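Local coordinates for integron cassette protein (PDB 3FY6) that is of unknown function but is encoded by a mobile integron gene cassette of Vibrio cholerae and assembles as a dimer of identical subunits, at residues A[14-19]-A[69-74]; A[60-65]-A[75-80]. All coordinates share one frame; numbering follows the deposited sequence.

Contact 1 (A[14-19]-A[69-74]); sequences LNIYSP and DSVYPP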
ATOM      1  N   LEU A  14       5.491  16.809   7.116  1.00 15.69           N
ATOM      2  CA  LEU A  14       5.728  16.002   5.924  1.00 19.81           C
ATOM      3  C   LEU A  14       4.860  16.493   4.762  1.00 22.30           C
ATOM      4  O   LEU A  14       3.729  16.908   4.964  1.00 21.16           O
ATOM      5  CB  LEU A  14       5.437  14.528   6.226  1.00 18.48           C
ATOM      6  CG  LEU A  14       6.317  13.882   7.302  1.00 19.46           C
ATOM      7  CD1 LEU A  14       5.855  12.458   7.590  1.00 19.51           C
ATOM      8  CD2 LEU A  14       7.779  13.892   6.863  1.00 17.75           C
ATOM      9  N   ASN A  15       5.391  16.438   3.546  1.00 17.26           N
ATOM     10  CA  ASN A  15       4.685  16.993   2.399  1.00 15.51           C
ATOM     11  C   ASN A  15       4.216  15.897   1.446  1.00 18.96           C
ATOM     12  O   ASN A  15       5.019  15.304   0.720  1.00 13.95           O
ATOM     13  CB  ASN A  15       5.576  17.999   1.673  1.00 16.41           C
ATOM     14  CG  ASN A  15       6.225  18.996   2.631  1.00 24.47           C
ATOM     15  OD1 ASN A  15       7.446  19.113   2.688  1.00 36.09           O
ATOM     16  ND2 ASN A  15       5.406  19.695   3.400  1.00 23.09           N
ATOM     17  N   ILE A  16       2.918  15.626   1.458  1.00 12.55           N
ATOM     18  CA  ILE A  16       2.372  14.519   0.676  1.00 18.41           C
ATOM     19  C   ILE A  16       1.552  15.025  -0.511  1.00 17.93           C
ATOM     20  O   ILE A  16       0.555  15.720  -0.329  1.00 17.63           O
ATOM     21  CB  ILE A  16       1.473  13.619   1.551  1.00 15.72           C
ATOM     22  CG1 ILE A  16       2.246  13.135   2.791  1.00 20.83           C
ATOM     23  CG2 ILE A  16       0.926  12.442   0.732  1.00 17.27           C
ATOM     24  CD1 ILE A  16       3.297  12.080   2.487  1.00 17.21           C
ATOM     25  N   TYR A  17       1.950  14.659  -1.723  1.00 15.84           N
ATOM     26  CA  TYR A  17       1.245  15.154  -2.902  1.00 18.95           C
ATOM     27  C   TYR A  17      -0.134  14.528  -3.047  1.00 19.70           C
ATOM     28  O   TYR A  17      -0.278  13.307  -3.005  1.00 17.88           O
ATOM     29  CB  TYR A  17       2.046  14.950  -4.191  1.00 15.91           C
ATOM     30  CG  TYR A  17       1.331  15.574  -5.362  1.00 18.52           C
ATOM     31  CD1 TYR A  17       1.422  16.944  -5.602  1.00 14.63           C
ATOM     32  CD2 TYR A  17       0.515  14.810  -6.192  1.00 15.65           C
ATOM     33  CE1 TYR A  17       0.737  17.536  -6.650  1.00 18.86           C
ATOM     34  CE2 TYR A  17      -0.181  15.395  -7.260  1.00 19.13           C
ATOM     35  CZ  TYR A  17      -0.060  16.757  -7.476  1.00 17.53           C
ATOM     36  OH  TYR A  17      -0.730  17.343  -8.514  1.00 23.26           O
ATOM     37  N   SER A  18      -1.142  15.376  -3.229  1.00 16.86           N
ATOM     38  CA  SER A  18      -2.526  14.939  -3.364  1.00 14.31           C
ATOM     39  C   SER A  18      -3.111  15.346  -4.709  1.00 21.65           C
ATOM     40  O   SER A  18      -3.285  16.533  -4.978  1.00 21.84           O
ATOM     41  CB  SER A  18      -3.387  15.555  -2.259  1.00 19.99           C
ATOM     42  OG  SER A  18      -4.767  15.485  -2.605  1.00 22.09           O
ATOM     43  N   PRO A  19      -3.446  14.361  -5.547  1.00 22.68           N
ATOM     44  CA  PRO A  19      -4.075  14.634  -6.843  1.00 19.63           C
ATOM     45  C   PRO A  19      -5.445  15.269  -6.651  1.00 25.31           C
ATOM     46  O   PRO A  19      -5.970  15.899  -7.563  1.00 22.74           O
ATOM     47  CB  PRO A  19      -4.241  13.242  -7.458  1.00 21.82           C
ATOM     48  CG  PRO A  19      -3.267  12.373  -6.728  1.00 28.22           C
ATOM     49  CD  PRO A  19      -3.201  12.926  -5.337  1.00 25.61           C
ATOM     50  N   ASP A  69      -7.216  11.928   0.505  1.00 25.53           N
ATOM     51  CA  ASP A  69      -6.523  12.850  -0.385  1.00 23.25           C
ATOM     52  C   ASP A  69      -6.276  12.219  -1.763  1.00 25.40           C
ATOM     53  O   ASP A  69      -5.494  12.740  -2.559  1.00 25.73           O
ATOM     54  CB  ASP A  69      -5.201  13.308   0.229  1.00 20.78           C
ATOM     55  CG  ASP A  69      -5.382  14.381   1.301  1.00 33.51           C
ATOM     56  OD1 ASP A  69      -6.473  14.996   1.363  1.00 33.88           O
ATOM     57  OD2 ASP A  69      -4.419  14.609   2.079  1.00 38.09           O
ATOM     58  N   SER A  70      -6.952  11.107  -2.040  1.00 21.27           N
ATOM     59  CA  SER A  70      -6.685  10.322  -3.251  1.00 21.27           C
ATOM     60  C   SER A  70      -5.237   9.839  -3.327  1.00 20.94           C
ATOM     61  O   SER A  70      -4.641   9.795  -4.404  1.00 20.28           O
ATOM     62  CB  SER A  70      -7.041  11.109  -4.517  1.00 29.77           C
ATOM     63  OG  SER A  70      -8.424  11.418  -4.546  1.00 37.28           O
ATOM     64  N   VAL A  71      -4.676   9.490  -2.175  1.00 24.19           N
ATOM     65  CA  VAL A  71      -3.324   8.952  -2.098  1.00 25.82           C
ATOM     66  C   VAL A  71      -3.414   7.496  -1.624  1.00 22.82           C
ATOM     67  O   VAL A  71      -4.120   7.201  -0.662  1.00 17.06           O
ATOM     68  CB  VAL A  71      -2.438   9.791  -1.126  1.00 16.85           C
ATOM     69  CG1 VAL A  71      -1.104   9.108  -0.871  1.00 15.87           C
ATOM     70  CG2 VAL A  71      -2.233  11.209  -1.673  1.00 14.06           C
ATOM     71  N   TYR A  72      -2.710   6.600  -2.312  1.00 16.30           N
ATOM     72  CA  TYR A  72      -2.756   5.166  -2.022  1.00 14.41           C
ATOM     73  C   TYR A  72      -1.358   4.679  -1.690  1.00 17.82           C
ATOM     74  O   TYR A  72      -0.630   4.211  -2.561  1.00 28.24           O
ATOM     75  CB  TYR A  72      -3.359   4.416  -3.227  1.00 16.49           C
ATOM     76  CG  TYR A  72      -4.683   5.033  -3.601  1.00 18.30           C
ATOM     77  CD1 TYR A  72      -5.853   4.640  -2.963  1.00 17.53           C
ATOM     78  CD2 TYR A  72      -4.753   6.080  -4.516  1.00 22.40           C
ATOM     79  CE1 TYR A  72      -7.066   5.237  -3.263  1.00 20.90           C
ATOM     80  CE2 TYR A  72      -5.960   6.682  -4.824  1.00 21.65           C
ATOM     81  CZ  TYR A  72      -7.114   6.255  -4.196  1.00 24.48           C
ATOM     82  OH  TYR A  72      -8.321   6.850  -4.493  1.00 29.17           O
ATOM     83  N   PRO A  73      -0.978   4.802  -0.411  1.00 18.76           N
ATOM     84  CA  PRO A  73       0.376   4.522   0.061  1.00 20.61           C
ATOM     85  C   PRO A  73       0.541   3.030   0.266  1.00 20.97           C
ATOM     86  O   PRO A  73      -0.454   2.331   0.429  1.00 15.60           O
ATOM     87  CB  PRO A  73       0.419   5.210   1.434  1.00 21.95           C
ATOM     88  CG  PRO A  73      -1.029   5.507   1.795  1.00 21.94           C
ATOM     89  CD  PRO A  73      -1.914   4.985   0.708  1.00 18.08           C
ATOM     90  N   PRO A  74       1.781   2.539   0.259  1.00 26.54           N
ATOM     91  CA  PRO A  74       1.976   1.122   0.583  1.00 19.74           C
ATOM     92  C   PRO A  74       1.354   0.828   1.950  1.00 18.54           C
ATOM     93  O   PRO A  74       1.327   1.702   2.820  1.00 21.70           O
ATOM     94  CB  PRO A  74       3.493   0.987   0.635  1.00 27.16           C
ATOM     95  CG  PRO A  74       4.000   2.116  -0.249  1.00 24.46           C
ATOM     96  CD  PRO A  74       3.048   3.236  -0.026  1.00 24.48           C
TER
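A serine at the end of an edge strand reaches across to a loop carbonyl: the hydroxyl OG of S18 donates to the backbone O of D69 at 2.8 Å, the one hydrogen bond between 14-19 and 69-74. The donor approaches at a C=O...OG angle of 126° and only 20° from the carbonyl plane. With OG anti to the backbone N (chi1 162°), the hydroxyl is carried to the D69 side. The same oxygen is also hydrogen-bonded to the backbone N of W21, so a side chain short enough for the tight turn after the strand serves both the turn and the loop. The carboxylate of D69 joins the loop to the sheet and its first turn: OD2 is hydrogen-bonded to the hydroxyl of Y27 on strand 23-31, and OD1 to NE1 of W21 in the turn before it.

Next to the polar pair the contact is apolar. V71 sends CG2 against the strand backbone, 3.2 Å from O of Y17, a snug fit that a compact branched residue suits. The same methyl lies 4.2 Å from CG2 of I16, the two side chains crossing at about a right angle, while A106 and V109 of helix 95-114 border the pair. After S18, the ring of P19 packs on the loop, CD lying 3.6 Å from O of S70; a rigid ring suits the point where the strand gives way to the turn.

S70 has positive phi because it is the C-prime residue of a Schellman motif: V71 N bonds to M66 O and S70 N to N67 O, the classic way of ending a helix, here helix 62-67, beside an edge strand.

Contact 2 (A[60-65]-A[75-80]); sequences ETLQDI and EITQNL
Q63 and Q78 bury the most surface here, their side chains crossing at about a right angle between the start of helix 62-67 and the start of helix 77-89. The Q63 chain folds back at its second torsion (chi2 78°), which lays its amide against the backbone of the other segment: CD is 4.1 Å from CB of Q78 and 3.7 Å from O of E75. The two amide planes are turned 47° apart, so they do not stack. A long, flexible polar residue suits this place because it can carry an amide across to the other segment and still accept from a water there: a single water donates to OE1 of Q63 at 2.8 Å and to OE1 of E75 at 2.6 Å, bridging the segments. E75 OE1 also lies close to its counterpart, E75 OE1 of the second subunit, a pairing of like charges that may raise the pKa of one of them.

Q78 runs the other way, extended with CG anti to the backbone N (chi1 176°), and carries its amide over the first residues of the opposite helix, CD coming within 4.0 Å of N of L62. That helix opens with a capping box: T61 OG1 accepts from D64 N at 3.1 Å, and T61 N returns a bond to D64 OD2, met from above the carboxylate plane.

L62, the third large contributor, supplies an apolar contact. Its CD2 touches CG2 of T77 at 3.7 Å, the side chains again roughly perpendicular; with OG1 of T77 hydrogen-bonded to O of P74, CG2 is the branch left facing L62. I45 of strand 43-50 also packs on L62, and V105 of helix 95-114 on T77.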
ATOM      1  N   GLU A  60      -8.905   4.123  12.504  1.00 27.06           N
ATOM      2  CA  GLU A  60      -8.732   4.882  11.273  1.00 31.60           C
ATOM      3  C   GLU A  60      -7.228   4.936  10.999  1.00 31.67           C
ATOM      4  O   GLU A  60      -6.484   5.545  11.767  1.00 28.62           O
ATOM      5  CB  GLU A  60      -9.263   6.298  11.453  1.00 39.40           C
ATOM      6  CG  GLU A  60      -9.522   7.044  10.158  1.00 47.52           C
ATOM      7  CD  GLU A  60     -10.847   6.667   9.543  1.00 56.85           C
ATOM      8  OE1 GLU A  60     -11.102   5.455   9.371  1.00 67.53           O
ATOM      9  OE2 GLU A  60     -11.638   7.578   9.235  1.00 57.92           O
ATOM     10  N   THR A  61      -6.777   4.283   9.931  1.00 25.60           N
ATOM     11  CA  THR A  61      -5.342   4.176   9.670  1.00 26.01           C
ATOM     12  C   THR A  61      -4.811   5.377   8.892  1.00 22.14           C
ATOM     13  O   THR A  61      -5.580   6.158   8.325  1.00 22.44           O
ATOM     14  CB  THR A  61      -5.004   2.905   8.864  1.00 26.69           C
ATOM     15  OG1 THR A  61      -5.612   2.991   7.570  1.00 24.39           O
ATOM     16  CG2 THR A  61      -5.493   1.646   9.583  1.00 26.76           C
ATOM     17  N   LEU A  62      -3.489   5.504   8.862  1.00 17.90           N
ATOM     18  CA  LEU A  62      -2.822   6.507   8.046  1.00 20.06           C
ATOM     19  C   LEU A  62      -3.247   6.357   6.596  1.00 18.72           C
ATOM     20  O   LEU A  62      -3.463   7.333   5.883  1.00 22.95           O
ATOM     21  CB  LEU A  62      -1.310   6.312   8.146  1.00 27.12           C
ATOM     22  CG  LEU A  62      -0.480   7.412   7.505  1.00 25.98           C
ATOM     23  CD1 LEU A  62      -0.801   8.731   8.180  1.00 25.22           C
ATOM     24  CD2 LEU A  62       0.993   7.091   7.625  1.00 30.71           C
ATOM     25  N   GLN A  63      -3.370   5.108   6.167  1.00 21.13           N
ATOM     26  CA  GLN A  63      -3.793   4.806   4.816  1.00 26.83           C
ATOM     27  C   GLN A  63      -5.189   5.379   4.549  1.00 27.24           C
ATOM     28  O   GLN A  63      -5.429   5.983   3.501  1.00 26.08           O
ATOM     29  CB  GLN A  63      -3.745   3.288   4.588  1.00 30.27           C
ATOM     30  CG  GLN A  63      -2.316   2.699   4.608  1.00 38.25           C
ATOM     31  CD  GLN A  63      -1.724   2.505   6.020  1.00 37.57           C
ATOM     32  OE1 GLN A  63      -2.444   2.223   6.984  1.00 31.28           O
ATOM     33  NE2 GLN A  63      -0.400   2.630   6.129  1.00 21.97           N
ATOM     34  N   ASP A  64      -6.101   5.204   5.504  1.00 22.17           N
ATOM     35  CA  ASP A  64      -7.460   5.729   5.379  1.00 25.14           C
ATOM     36  C   ASP A  64      -7.479   7.236   5.147  1.00 24.02           C
ATOM     37  O   ASP A  64      -8.157   7.719   4.244  1.00 27.23           O
ATOM     38  CB  ASP A  64      -8.293   5.402   6.626  1.00 35.68           C
ATOM     39  CG  ASP A  64      -8.647   3.925   6.730  1.00 48.11           C
ATOM     40  OD1 ASP A  64      -8.576   3.213   5.703  1.00 46.13           O
ATOM     41  OD2 ASP A  64      -8.998   3.476   7.844  1.00 51.90           O
ATOM     42  N   ILE A  65      -6.751   7.989   5.968  1.00 21.93           N
ATOM     43  CA  ILE A  65      -6.789   9.449   5.836  1.00 31.80           C
ATOM     44  C   ILE A  65      -6.120   9.906   4.542  1.00 28.99           C
ATOM     45  O   ILE A  65      -6.574  10.849   3.901  1.00 31.61           O
ATOM     46  CB  ILE A  65      -6.248  10.211   7.089  1.00 29.75           C
ATOM     47  CG1 ILE A  65      -4.749  10.017   7.272  1.00 40.11           C
ATOM     48  CG2 ILE A  65      -6.987   9.760   8.352  1.00 34.14           C
ATOM     49  CD1 ILE A  65      -4.238  10.521   8.626  1.00 36.10           C
ATOM     50  N   GLU A  75       0.833  -0.377   2.135  1.00 23.66           N
ATOM     51  CA  GLU A  75       0.117  -0.707   3.365  1.00 26.81           C
ATOM     52  C   GLU A  75       1.020  -0.644   4.610  1.00 29.38           C
ATOM     53  O   GLU A  75       0.549  -0.365   5.708  1.00 28.51           O
ATOM     54  CB  GLU A  75      -0.556  -2.082   3.236  1.00 35.30           C
ATOM     55  CG  GLU A  75      -0.772  -2.822   4.560  1.00 54.16           C
ATOM     56  CD  GLU A  75      -1.871  -2.210   5.421  1.00 62.94           C
ATOM     57  OE1 GLU A  75      -2.838  -1.659   4.851  1.00 68.95           O
ATOM     58  OE2 GLU A  75      -1.771  -2.290   6.667  1.00 59.18           O
ATOM     59  N   ILE A  76       2.315  -0.890   4.428  1.00 23.17           N
ATOM     60  CA  ILE A  76       3.270  -0.860   5.537  1.00 19.39           C
ATOM     61  C   ILE A  76       3.648   0.556   6.019  1.00 17.26           C
ATOM     62  O   ILE A  76       4.384   0.710   6.995  1.00 17.21           O
ATOM     63  CB  ILE A  76       4.564  -1.580   5.146  1.00 18.94           C
ATOM     64  CG1 ILE A  76       5.364  -1.961   6.398  1.00 19.75           C
ATOM     65  CG2 ILE A  76       5.382  -0.710   4.173  1.00 13.46           C
ATOM     66  CD1 ILE A  76       6.638  -2.754   6.095  1.00 25.52           C
ATOM     67  N   THR A  77       3.153   1.581   5.339  1.00 19.68           N
ATOM     68  CA  THR A  77       3.524   2.965   5.663  1.00 16.90           C
ATOM     69  C   THR A  77       3.341   3.328   7.151  1.00 20.17           C
ATOM     70  O   THR A  77       4.215   3.929   7.764  1.00 22.22           O
ATOM     71  CB  THR A  77       2.753   3.964   4.773  1.00 18.99           C
ATOM     72  OG1 THR A  77       3.038   3.675   3.396  1.00 21.00           O
ATOM     73  CG2 THR A  77       3.172   5.408   5.083  1.00 19.50           C
ATOM     74  N   GLN A  78       2.205   2.965   7.726  1.00 19.77           N
ATOM     75  CA  GLN A  78       1.912   3.326   9.099  1.00 20.52           C
ATOM     76  C   GLN A  78       2.917   2.671  10.031  1.00 18.03           C
ATOM     77  O   GLN A  78       3.365   3.271  11.005  1.00 14.96           O
ATOM     78  CB  GLN A  78       0.502   2.885   9.469  1.00 17.22           C
ATOM     79  CG  GLN A  78       0.134   3.120  10.915  1.00 22.98           C
ATOM     80  CD  GLN A  78      -1.363   2.998  11.135  1.00 28.81           C
ATOM     81  OE1 GLN A  78      -1.839   2.060  11.775  1.00 34.18           O
ATOM     82  NE2 GLN A  78      -2.113   3.930  10.576  1.00 24.75           N
ATOM     83  N   ASN A  79       3.264   1.432   9.706  1.00 15.52           N
ATOM     84  CA  ASN A  79       4.209   0.656  10.479  1.00 15.54           C
ATOM     85  C   ASN A  79       5.592   1.316  10.426  1.00 13.34           C
ATOM     86  O   ASN A  79       6.304   1.361  11.431  1.00 17.54           O
ATOM     87  CB  ASN A  79       4.252  -0.790   9.958  1.00 15.79           C
ATOM     88  CG  ASN A  79       5.268  -1.643  10.690  1.00 27.99           C
ATOM     89  OD1 ASN A  79       6.399  -1.796  10.240  1.00 36.16           O
ATOM     90  ND2 ASN A  79       4.878  -2.184  11.837  1.00 29.72           N
ATOM     91  N   LEU A  80       5.958   1.852   9.269  1.00 13.45           N
ATOM     92  CA  LEU A  80       7.204   2.632   9.165  1.00 15.05           C
ATOM     93  C   LEU A  80       7.195   3.841  10.097  1.00 18.81           C
ATOM     94  O   LEU A  80       8.176   4.095  10.794  1.00 18.11           O
ATOM     95  CB  LEU A  80       7.458   3.102   7.736  1.00 15.77           C
ATOM     96  CG  LEU A  80       7.610   2.030   6.657  1.00 17.89           C
ATOM     97  CD1 LEU A  80       8.292   2.635   5.443  1.00 16.53           C
ATOM     98  CD2 LEU A  80       8.385   0.825   7.171  1.00 11.64           C
TER
HETATM   99  O   HOH W   1      -4.150   0.434   5.767  1.00 46.49           O

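In the fold
From the N terminus, the chain lays down edge strand 10-18, which carries the first half of contact 1, then the other four strands of the antiparallel sheet before reaching helix 62-67. Segment 60-65 opens contact 2 there; 69-74 follows and closes the roughly fifty-residue loop of contact 1 against the edge strand; 75-80 then closes the short loop of contact 2. The segments alternate, so the two contacts cross. Contact 1 joins the sheet edge to the linker between the helices, and contact 2 joins the starts of those helices. Their centres are 11 Å apart, with P73 packing on Q63, and both border the second subunit.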